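Local coordinates for AlgX/AlgJ SGNH hydrolase-like domain-containing protein (PDB 4NZK), which is of unknown function but belongs to the DHHW family of the SGNH hydrolase clan, and may act on esters as a hydrolase or acyltransferase, at residues F103-P108 against Y171-A176; T227-T232 against F297-F302; S249-Q254 against Y260-G265. All blocks are in the same frame, centred on the assembly; numbering follows the deposited sequence. Where two conformers were deposited one is given.

Contact 1. Residues F103-P108 against Y171-A176; sequences FNMVVP and YYAAKA
Helix-on-sheet packing, the basic construction of the alpha/beta fold of the SGNH hydrolase clan, brings Met105 and Val107 of strand 101-107 against Ala173 of helix 167-180. The short axes of 103-107 and 171-176 pass 10.3 Å apart, the two elements running nearly antiparallel at 156°. Met105, deposited as selenomethionine, does most of the touching. With CG anti to the backbone N and chi2 also extended, its chain reaches straight out from the strand until chi3 (58°) turns the methyl aside. The selenium thereby comes end-on to the helix backbone, with SE 3.2 Å from Ala173 O, while CE lies over the alanine methyl, 3.8 Å from Ala173 CB. The oxygen continues the CG-SE bond almost in line, at 172° about SE, a direction consistent with a weak attraction between the electron-poor end of that bond and the carbonyl; selenium was substituted for sulfur here, and any such attraction would probably be weaker in the natural methionine.

In an extended strand successive side chains alternate between the two faces of the sheet, and the layers follow from this. Phe103, Met105 and Val107 serve the face under helix 167-180, where the ring of Phe103 meets Phe177 edge-to-face. Asn104 and Val106 turn to the opposite face and pack on helix 126-136. Ala173 suits its place because a lone methyl lets the helix backbone settle onto the flexible end of Met105, their CA atoms being 8.0 Å apart. Val107 adds a looser apolar touch, CG1 to Ala173 CB at 4.4 Å, its branched side chain fitting an extended backbone. On the next residue, Ala174, the methyl points away from the strand, toward Phe297 and Phe298.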
loop_
_atom_site.group_PDB
_atom_site.type_symbol
_atom_site.label_atom_id
_atom_site.label_comp_id
_atom_site.label_asym_id
_atom_site.label_seq_id
_atom_site.Cartn_x
_atom_site.Cartn_y
_atom_site.Cartn_z
ATOM N N PHE A 103 -10.310 9.916 -0.923
ATOM C CA PHE A 103 -10.474 8.800 -0.007
ATOM C C PHE A 103 -9.160 8.603 0.749
ATOM O O PHE A 103 -8.066 8.872 0.221
ATOM C CB PHE A 103 -10.750 7.506 -0.765
ATOM C CG PHE A 103 -12.015 7.485 -1.594
ATOM C CD1 PHE A 103 -12.095 8.113 -2.839
ATOM C CD2 PHE A 103 -13.118 6.793 -1.139
ATOM C CE1 PHE A 103 -13.250 8.011 -3.609
ATOM C CE2 PHE A 103 -14.281 6.708 -1.889
ATOM C CZ PHE A 103 -14.349 7.334 -3.116
ATOM N N ASN A 104 -9.279 8.132 1.980
ATOM C CA ASN A 104 -8.136 7.834 2.824
ATOM C C ASN A 104 -8.235 6.378 3.298
ATOM O O ASN A 104 -9.265 5.961 3.811
ATOM C CB ASN A 104 -8.224 8.713 4.065
ATOM C CG ASN A 104 -7.171 8.373 5.088
ATOM O OD1 ASN A 104 -5.995 8.433 4.795
ATOM N ND2 ASN A 104 -7.602 7.980 6.292
HETATM N N MSE A 105 -7.147 5.634 3.134
HETATM C CA MSE A 105 -7.081 4.244 3.637
HETATM C C MSE A 105 -5.718 3.980 4.213
HETATM O O MSE A 105 -4.767 3.662 3.495
HETATM C CB MSE A 105 -7.501 3.243 2.545
HETATM C CG MSE A 105 -7.654 1.835 3.189
HETATM SE SE MSE A 105 -8.423 0.540 1.955
HETATM C CE MSE A 105 -7.110 0.671 0.571
ATOM N N VAL A 106 -5.616 4.162 5.527
ATOM C CA VAL A 106 -4.406 3.909 6.269
ATOM C C VAL A 106 -4.513 2.519 6.853
ATOM O O VAL A 106 -5.505 2.192 7.515
ATOM C CB VAL A 106 -4.143 4.975 7.369
ATOM C CG1 VAL A 106 -2.887 4.621 8.163
ATOM C CG2 VAL A 106 -3.997 6.358 6.733
ATOM N N VAL A 107 -3.494 1.710 6.616
ATOM C CA VAL A 107 -3.565 0.297 7.011
ATOM C C VAL A 107 -2.431 -0.054 7.970
ATOM O O VAL A 107 -1.367 0.539 7.927
ATOM C CB VAL A 107 -3.531 -0.645 5.797
ATOM C CG1 VAL A 107 -4.799 -0.479 4.954
ATOM C CG2 VAL A 107 -2.287 -0.445 4.934
ATOM N N PRO A 108 -2.677 -1.033 8.844
ATOM C CA PRO A 108 -1.665 -1.421 9.798
ATOM C C PRO A 108 -0.669 -2.376 9.163
ATOM O O PRO A 108 -0.900 -2.889 8.082
ATOM C CB PRO A 108 -2.461 -2.168 10.847
ATOM C CG PRO A 108 -3.543 -2.793 10.074
ATOM C CD PRO A 108 -3.926 -1.807 9.013
ATOM N N TYR A 171 -5.597 -7.122 -1.502
ATOM C CA TYR A 171 -6.895 -7.333 -2.129
ATOM C C TYR A 171 -8.038 -6.973 -1.209
ATOM O O TYR A 171 -9.009 -6.320 -1.638
ATOM C CB TYR A 171 -7.053 -8.804 -2.556
ATOM C CG TYR A 171 -8.412 -9.163 -3.068
ATOM C CD1 TYR A 171 -8.813 -8.803 -4.362
ATOM C CD2 TYR A 171 -9.333 -9.796 -2.257
ATOM C CE1 TYR A 171 -10.092 -9.120 -4.847
ATOM C CE2 TYR A 171 -10.622 -10.131 -2.740
ATOM C CZ TYR A 171 -10.996 -9.776 -4.025
ATOM O OH TYR A 171 -12.252 -10.141 -4.530
ATOM N N TYR A 172 -7.978 -7.414 0.050
ATOM C CA TYR A 172 -9.076 -7.073 0.966
ATOM C C TYR A 172 -9.200 -5.574 1.220
ATOM O O TYR A 172 -10.307 -5.063 1.389
ATOM C CB TYR A 172 -8.968 -7.828 2.257
ATOM C CG TYR A 172 -9.268 -9.303 2.094
ATOM C CD1 TYR A 172 -10.501 -9.738 1.618
ATOM C CD2 TYR A 172 -8.322 -10.260 2.394
ATOM C CE1 TYR A 172 -10.767 -11.106 1.441
ATOM C CE2 TYR A 172 -8.577 -11.608 2.226
ATOM C CZ TYR A 172 -9.808 -12.035 1.770
ATOM O OH TYR A 172 -10.088 -13.393 1.652
ATOM N N ALA A 173 -8.077 -4.866 1.269
ATOM C CA ALA A 173 -8.110 -3.425 1.420
ATOM C C ALA A 173 -8.636 -2.772 0.152
ATOM O O ALA A 173 -9.525 -1.893 0.225
ATOM C CB ALA A 173 -6.745 -2.907 1.805
ATOM N N ALA A 174 -8.174 -3.241 -1.012
ATOM C CA ALA A 174 -8.670 -2.725 -2.286
ATOM C C ALA A 174 -10.171 -2.945 -2.384
ATOM O O ALA A 174 -10.923 -2.081 -2.860
ATOM C CB ALA A 174 -7.947 -3.361 -3.465
ATOM N N LYS A 175 -10.611 -4.122 -1.951
ATOM C CA LYS A 175 -12.036 -4.440 -1.975
ATOM C C LYS A 175 -12.856 -3.467 -1.136
ATOM O O LYS A 175 -13.917 -3.013 -1.555
ATOM C CB LYS A 175 -12.226 -5.872 -1.473
ATOM C CG LYS A 175 -13.684 -6.309 -1.382
ATOM C CD LYS A 175 -13.846 -7.796 -1.083
ATOM C CE LYS A 175 -15.320 -8.173 -0.975
ATOM N NZ LYS A 175 -15.445 -9.630 -1.082
ATOM N N ALA A 176 -12.333 -3.111 0.029
ATOM C CA ALA A 176 -13.051 -2.179 0.897
ATOM C C ALA A 176 -13.179 -0.805 0.219
ATOM O O ALA A 176 -14.218 -0.150 0.300
ATOM C CB ALA A 176 -12.334 -2.021 2.218
#

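Contact 2. Residues T227-T232 against F297-F302; sequences TDYTAT and FFIDSF
Thr227 and Asp300 meet through the first torsion of the threonine: chi1 of -59° sets OG1 beside its own backbone N, so that hydroxyl and amide both address one carboxylate oxygen. Thr227 OG1 donates to Asp300 OD1 at 2.6 Å, arriving on the anti side and 30° out of the carboxylate plane. The amide bond is longer and bent, Thr227 N to Asp300 OD1 being 3.2 Å with 142° at the hydrogen, and it meets the oxygen nearly along its C-O axis. Two donors on a single oxygen help to restrain the rotation of the carboxylate, and threonine suits the site because its hydroxyl adds a second donor beside the amide. A water spans the same pair, donating to Thr227 OG1 and to Asp300 O, each at 2.8 Å, and Asn277 ND2 also reaches Asp300 O.

Strand 229-234 is one of the two outermost strands of the mixed sheet, antiparallel to 270-275, whereas 297-302 belongs to the connection between the parallel neighbours 282-287 and 304-309; the contact thus joins the edge strand and the loop leading into it to the connection between two adjacent parallel strands. Its apolar half is a CH-pi contact. Tyr229 CG stands between the backbone N and the carbonyl carbon, presenting a ring face to Ile299, whose extended chain puts CD1 4.0 Å from the ring centroid. The branched isoleucine has a second use, since CG2 lies 3.7 Å from Thr227 O, an oxygen that also sits in plane at the tyrosine ring's edge. Tyr229 OH probably hydrogen bonds to Ile250 N and Ser249 OG.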
loop_
_atom_site.group_PDB
_atom_site.type_symbol
_atom_site.label_atom_id
_atom_site.label_comp_id
_atom_site.label_asym_id
_atom_site.label_seq_id
_atom_site.Cartn_x
_atom_site.Cartn_y
_atom_site.Cartn_z
ATOM N N THR A 227 -9.186 -7.996 -16.744
ATOM C CA THR A 227 -9.447 -6.869 -17.621
ATOM C C THR A 227 -8.198 -6.440 -18.362
ATOM O O THR A 227 -7.114 -6.323 -17.770
ATOM C CB THR A 227 -10.066 -5.699 -16.813
ATOM O OG1 THR A 227 -11.281 -6.138 -16.190
ATOM C CG2 THR A 227 -10.376 -4.463 -17.701
ATOM N N ASP A 228 -8.334 -6.200 -19.669
ATOM C CA ASP A 228 -7.200 -5.759 -20.461
ATOM C C ASP A 228 -6.814 -4.329 -20.066
ATOM O O ASP A 228 -7.660 -3.523 -19.674
ATOM C CB ASP A 228 -7.500 -5.864 -21.967
ATOM C CG ASP A 228 -6.265 -5.653 -22.828
ATOM O OD1 ASP A 228 -5.173 -6.086 -22.408
ATOM O OD2 ASP A 228 -6.384 -5.076 -23.928
ATOM N N TYR A 229 -5.522 -4.045 -20.136
ATOM C CA TYR A 229 -5.014 -2.703 -19.810
ATOM C C TYR A 229 -3.653 -2.480 -20.508
ATOM O O TYR A 229 -3.020 -3.424 -21.026
ATOM C CB TYR A 229 -4.832 -2.541 -18.265
ATOM C CG TYR A 229 -3.613 -3.298 -17.757
ATOM C CD1 TYR A 229 -3.683 -4.636 -17.416
ATOM C CD2 TYR A 229 -2.373 -2.691 -17.722
ATOM C CE1 TYR A 229 -2.560 -5.338 -16.996
ATOM C CE2 TYR A 229 -1.228 -3.381 -17.326
ATOM C CZ TYR A 229 -1.315 -4.708 -16.954
ATOM O OH TYR A 229 -0.171 -5.399 -16.603
ATOM N N THR A 230 -3.246 -1.209 -20.544
ATOM C CA THR A 230 -1.926 -0.798 -21.005
ATOM C C THR A 230 -1.359 0.201 -19.999
ATOM O O THR A 230 -2.050 1.138 -19.620
ATOM C CB THR A 230 -1.956 -0.092 -22.370
ATOM O OG1 THR A 230 -2.853 -0.767 -23.264
ATOM C CG2 THR A 230 -0.553 -0.032 -22.936
ATOM N N ALA A 231 -0.143 -0.037 -19.531
ATOM C CA ALA A 231 0.529 0.886 -18.624
ATOM C C ALA A 231 1.578 1.671 -19.385
ATOM O O ALA A 231 2.253 1.111 -20.265
ATOM C CB ALA A 231 1.148 0.145 -17.462
ATOM N N THR A 232 1.732 2.944 -19.023
ATOM C CA THR A 232 2.775 3.826 -19.567
ATOM C C THR A 232 3.575 4.348 -18.378
ATOM O O THR A 232 3.001 4.846 -17.382
ATOM C CB THR A 232 2.167 4.958 -20.399
ATOM O OG1 THR A 232 1.377 4.374 -21.453
ATOM C CG2 THR A 232 3.260 5.844 -21.007
ATOM N N PHE A 297 -5.553 -4.702 -8.246
ATOM C CA PHE A 297 -6.968 -4.909 -7.878
ATOM C C PHE A 297 -7.858 -3.752 -8.242
ATOM O O PHE A 297 -9.046 -3.804 -7.955
ATOM C CB PHE A 297 -7.061 -5.219 -6.384
ATOM C CG PHE A 297 -6.152 -6.339 -5.966
ATOM C CD1 PHE A 297 -6.291 -7.603 -6.537
ATOM C CD2 PHE A 297 -5.141 -6.139 -5.043
ATOM C CE1 PHE A 297 -5.451 -8.655 -6.189
ATOM C CE2 PHE A 297 -4.296 -7.173 -4.705
ATOM C CZ PHE A 297 -4.444 -8.431 -5.267
ATOM N N PHE A 298 -7.301 -2.713 -8.869
ATOM C CA PHE A 298 -8.111 -1.590 -9.346
ATOM C C PHE A 298 -8.378 -1.610 -10.846
ATOM O O PHE A 298 -9.271 -0.902 -11.333
ATOM C CB PHE A 298 -7.456 -0.252 -9.001
ATOM C CG PHE A 298 -7.259 -0.025 -7.533
ATOM C CD1 PHE A 298 -8.172 -0.465 -6.612
ATOM C CD2 PHE A 298 -6.144 0.662 -7.083
ATOM C CE1 PHE A 298 -7.996 -0.200 -5.260
ATOM C CE2 PHE A 298 -5.957 0.908 -5.740
ATOM C CZ PHE A 298 -6.875 0.478 -4.840
ATOM N N ILE A 299 -7.638 -2.446 -11.561
ATOM C CA ILE A 299 -7.685 -2.476 -13.028
ATOM C C ILE A 299 -9.074 -2.816 -13.563
ATOM O O ILE A 299 -9.526 -2.233 -14.542
ATOM C CB ILE A 299 -6.591 -3.419 -13.570
ATOM C CG1 ILE A 299 -5.227 -2.684 -13.422
ATOM C CG2 ILE A 299 -6.863 -3.795 -15.020
ATOM C CD1 ILE A 299 -3.999 -3.499 -13.690
ATOM N N ASP A 300 -9.766 -3.723 -12.884
ATOM C CA ASP A 300 -11.082 -4.128 -13.322
ATOM C C ASP A 300 -12.122 -3.009 -13.085
ATOM O O ASP A 300 -13.209 -3.071 -13.642
ATOM C CB ASP A 300 -11.584 -5.387 -12.582
ATOM C CG ASP A 300 -10.758 -6.685 -12.860
ATOM O OD1 ASP A 300 -10.213 -6.890 -13.976
ATOM O OD2 ASP A 300 -10.681 -7.518 -11.913
ATOM N N SER A 301 -11.834 -2.050 -12.195
ATOM C CA SER A 301 -12.849 -1.117 -11.670
ATOM C C SER A 301 -12.790 0.328 -12.172
ATOM O O SER A 301 -13.747 1.072 -11.949
ATOM C CB SER A 301 -12.781 -1.096 -10.143
ATOM O OG SER A 301 -13.226 -2.322 -9.569
ATOM N N PHE A 302 -11.678 0.713 -12.800
ATOM C CA PHE A 302 -11.439 2.079 -13.229
ATOM C C PHE A 302 -10.994 2.118 -14.671
ATOM O O PHE A 302 -10.282 1.230 -15.119
ATOM C CB PHE A 302 -10.369 2.732 -12.322
ATOM C CG PHE A 302 -10.846 2.962 -10.913
ATOM C CD1 PHE A 302 -11.497 4.139 -10.599
ATOM C CD2 PHE A 302 -10.704 2.004 -9.931
ATOM C CE1 PHE A 302 -12.012 4.363 -9.329
ATOM C CE2 PHE A 302 -11.206 2.213 -8.653
ATOM C CZ PHE A 302 -11.857 3.409 -8.342
HETATM O O HOH W 1 -13.723 -4.741 -15.818
#

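Contact 3. Residues S249-Q254 against Y260-G265; sequences SIFVDQ and YSTFMG
The rings of Phe251 and Phe263 meet at their edges, Phe251 CE1 lying 4.0 Å from Phe263 CE1 near the plane of each. The methyl of Thr262, CG2, approaches another part of the Phe251 edge, while Ile250 CG1 covers one face of that ring, displaced toward the rim. Phe263 leaves its backbone away from 249-254, but its ring end comes back to Phe251 and packs on Phe220 and Tyr222 of strand 218-224, where Phe251 meets Ile224; large apolar rings suit a place between loop and strand.

The backbones behind the rings form a single antiparallel bridge within the long excursion between strands 229-234 and 270-275. Phe251 and Phe263 are its non-hydrogen-bonded pair, flanked by Met264 N to Ile250 O and Val252 N to Thr262 O, both 2.8 Å. The second is the straighter, 160° at the hydrogen, and uses a lone pair in the carbonyl plane. Before the bridge, Ser249 OG accepts from Phe251 N in an ST turn.

Beyond it, Gln254 lays CG 3.7 Å from Thr262 N, and the bend at chi2 (-69°) turns the amide so that NE2 reaches Ser261 O in a weak bond of 3.2 Å. NE2 also donates to a water that bonds Gly265 O. A leucine in its place would probably leave Ser261 O without this donor and that water without one of its partners. Gly265 has positive phi, comfortable for glycine, and Val252 CG2 packs 3.6 Å from Gly265 N. Another water joins Val252 O to Thr262 OG1, the hydroxyl that also bonds Ala259 O.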
loop_
_atom_site.group_PDB
_atom_site.type_symbol
_atom_site.label_atom_id
_atom_site.label_comp_id
_atom_site.label_asym_id
_atom_site.label_seq_id
_atom_site.Cartn_x
_atom_site.Cartn_y
_atom_site.Cartn_z
ATOM N N SER A 249 3.315 -3.465 -19.128
ATOM C CA SER A 249 2.748 -4.266 -18.047
ATOM C C SER A 249 3.049 -3.603 -16.715
ATOM O O SER A 249 4.016 -2.859 -16.585
ATOM C CB SER A 249 3.369 -5.667 -18.027
ATOM O OG SER A 249 2.830 -6.450 -16.975
ATOM N N ILE A 250 2.184 -3.843 -15.729
ATOM C CA ILE A 250 2.504 -3.442 -14.353
ATOM C C ILE A 250 3.261 -4.525 -13.610
ATOM O O ILE A 250 3.613 -4.323 -12.461
ATOM C CB ILE A 250 1.278 -3.005 -13.517
ATOM C CG1 ILE A 250 0.326 -4.175 -13.340
ATOM C CG2 ILE A 250 0.652 -1.765 -14.122
ATOM C CD1 ILE A 250 -0.777 -3.831 -12.366
ATOM N N PHE A 251 3.452 -5.698 -14.213
ATOM C CA PHE A 251 4.169 -6.804 -13.574
ATOM C C PHE A 251 5.538 -6.907 -14.180
ATOM O O PHE A 251 5.663 -7.133 -15.389
ATOM C CB PHE A 251 3.391 -8.135 -13.706
ATOM C CG PHE A 251 1.997 -8.045 -13.158
ATOM C CD1 PHE A 251 1.754 -8.208 -11.807
ATOM C CD2 PHE A 251 0.934 -7.755 -13.987
ATOM C CE1 PHE A 251 0.458 -8.080 -11.285
ATOM C CE2 PHE A 251 -0.347 -7.601 -13.484
ATOM C CZ PHE A 251 -0.592 -7.787 -12.117
ATOM N N VAL A 252 6.554 -6.766 -13.324
ATOM C CA VAL A 252 7.929 -6.728 -13.737
ATOM C C VAL A 252 8.642 -7.955 -13.197
ATOM O O VAL A 252 8.589 -8.236 -12.005
ATOM C CB VAL A 252 8.583 -5.437 -13.206
ATOM C CG1 VAL A 252 10.042 -5.320 -13.641
ATOM C CG2 VAL A 252 7.843 -4.230 -13.758
ATOM N N ASP A 253 9.366 -8.655 -14.050
ATOM C CA ASP A 253 10.120 -9.848 -13.598
ATOM C C ASP A 253 11.220 -9.464 -12.608
ATOM O O ASP A 253 11.899 -8.438 -12.781
ATOM C CB ASP A 253 10.731 -10.592 -14.774
ATOM C CG ASP A 253 9.682 -11.283 -15.640
ATOM O OD1 ASP A 253 8.543 -11.510 -15.159
ATOM O OD2 ASP A 253 10.003 -11.611 -16.803
ATOM N N GLN A 254 11.312 -10.251 -11.546
ATOM C CA GLN A 254 12.261 -10.024 -10.483
ATOM C C GLN A 254 12.846 -11.312 -9.973
ATOM O O GLN A 254 12.185 -12.363 -10.021
ATOM C CB GLN A 254 11.564 -9.420 -9.268
ATOM C CG GLN A 254 10.903 -8.085 -9.486
ATOM C CD GLN A 254 11.861 -6.959 -9.703
ATOM O OE1 GLN A 254 13.030 -7.066 -9.366
ATOM N NE2 GLN A 254 11.376 -5.867 -10.278
ATOM N N TYR A 260 8.404 -8.287 -4.082
ATOM C CA TYR A 260 7.444 -7.177 -3.909
ATOM C C TYR A 260 7.560 -6.133 -5.013
ATOM O O TYR A 260 6.580 -5.467 -5.356
ATOM C CB TYR A 260 7.535 -6.533 -2.518
ATOM C CG TYR A 260 6.332 -5.671 -2.191
ATOM C CD1 TYR A 260 5.153 -6.252 -1.763
ATOM C CD2 TYR A 260 6.352 -4.268 -2.371
ATOM C CE1 TYR A 260 4.024 -5.479 -1.475
ATOM C CE2 TYR A 260 5.231 -3.491 -2.087
ATOM C CZ TYR A 260 4.065 -4.118 -1.639
ATOM O OH TYR A 260 2.954 -3.359 -1.346
ATOM N N SER A 261 8.752 -6.041 -5.615
ATOM C CA SER A 261 8.985 -5.117 -6.712
ATOM C C SER A 261 8.402 -5.629 -8.035
ATOM O O SER A 261 8.516 -4.990 -9.052
ATOM C CB SER A 261 10.477 -4.785 -6.847
ATOM O OG SER A 261 10.873 -4.022 -5.739
ATOM N N THR A 262 7.800 -6.812 -8.021
ATOM C CA THR A 262 7.002 -7.261 -9.168
ATOM C C THR A 262 5.999 -6.163 -9.596
ATOM O O THR A 262 5.710 -5.998 -10.774
ATOM C CB THR A 262 6.244 -8.551 -8.818
ATOM O OG1 THR A 262 7.191 -9.571 -8.481
ATOM C CG2 THR A 262 5.365 -9.003 -9.955
ATOM N N PHE A 263 5.449 -5.437 -8.631
ATOM C CA PHE A 263 4.485 -4.371 -8.935
ATOM C C PHE A 263 5.212 -3.077 -9.367
ATOM O O PHE A 263 5.740 -2.335 -8.543
ATOM C CB PHE A 263 3.577 -4.127 -7.736
ATOM C CG PHE A 263 2.988 -5.407 -7.194
ATOM C CD1 PHE A 263 2.271 -6.254 -8.021
ATOM C CD2 PHE A 263 3.220 -5.793 -5.889
ATOM C CE1 PHE A 263 1.791 -7.464 -7.531
ATOM C CE2 PHE A 263 2.746 -6.967 -5.385
ATOM C CZ PHE A 263 2.018 -7.814 -6.204
HETATM N N MSE A 264 5.246 -2.882 -10.673
HETATM C CA MSE A 264 5.785 -1.709 -11.359
HETATM C C MSE A 264 7.260 -1.443 -11.177
HETATM O O MSE A 264 7.757 -0.377 -11.581
HETATM C CB MSE A 264 4.983 -0.485 -10.974
HETATM C CG MSE A 264 3.520 -0.739 -11.321
HETATM SE SE MSE A 264 2.362 0.609 -10.505
HETATM C CE MSE A 264 2.400 -0.054 -8.656
ATOM N N GLY A 265 7.990 -2.427 -10.626
ATOM C CA GLY A 265 9.444 -2.372 -10.540
ATOM C C GLY A 265 10.092 -1.506 -9.482
ATOM O O GLY A 265 11.298 -1.553 -9.298
HETATM O O HOH W 2 8.423 -11.062 -10.504
HETATM O O HOH W 3 12.708 -3.483 -10.914
#

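In the fold
Contacts 1 and 2, with centres 18 Å apart, reach the same mixed sheet and meet at helix 167-180, where Ala174 CB lies 3.6 Å from both Phe297 CB and Phe298 CE1. Contact 2 in turn abuts contact 3, centres 15 Å apart, through a probable hydrogen bond from Ile250 N to Tyr229 OH (3.0 Å) and packing of Ile299 CD1 on Ile250 CD1 (3.5 Å). Contacts 1 and 3 do not touch, their nearest atoms being about 9 Å apart. Tyr260, in contact 3, stacks on His164, which with Trp165 belongs to the DHHW sequence that names the family and may mark the functional site. A 1,2-ethanediol, probably from the crystallisation liquor, lies about 4 Å from Gly265.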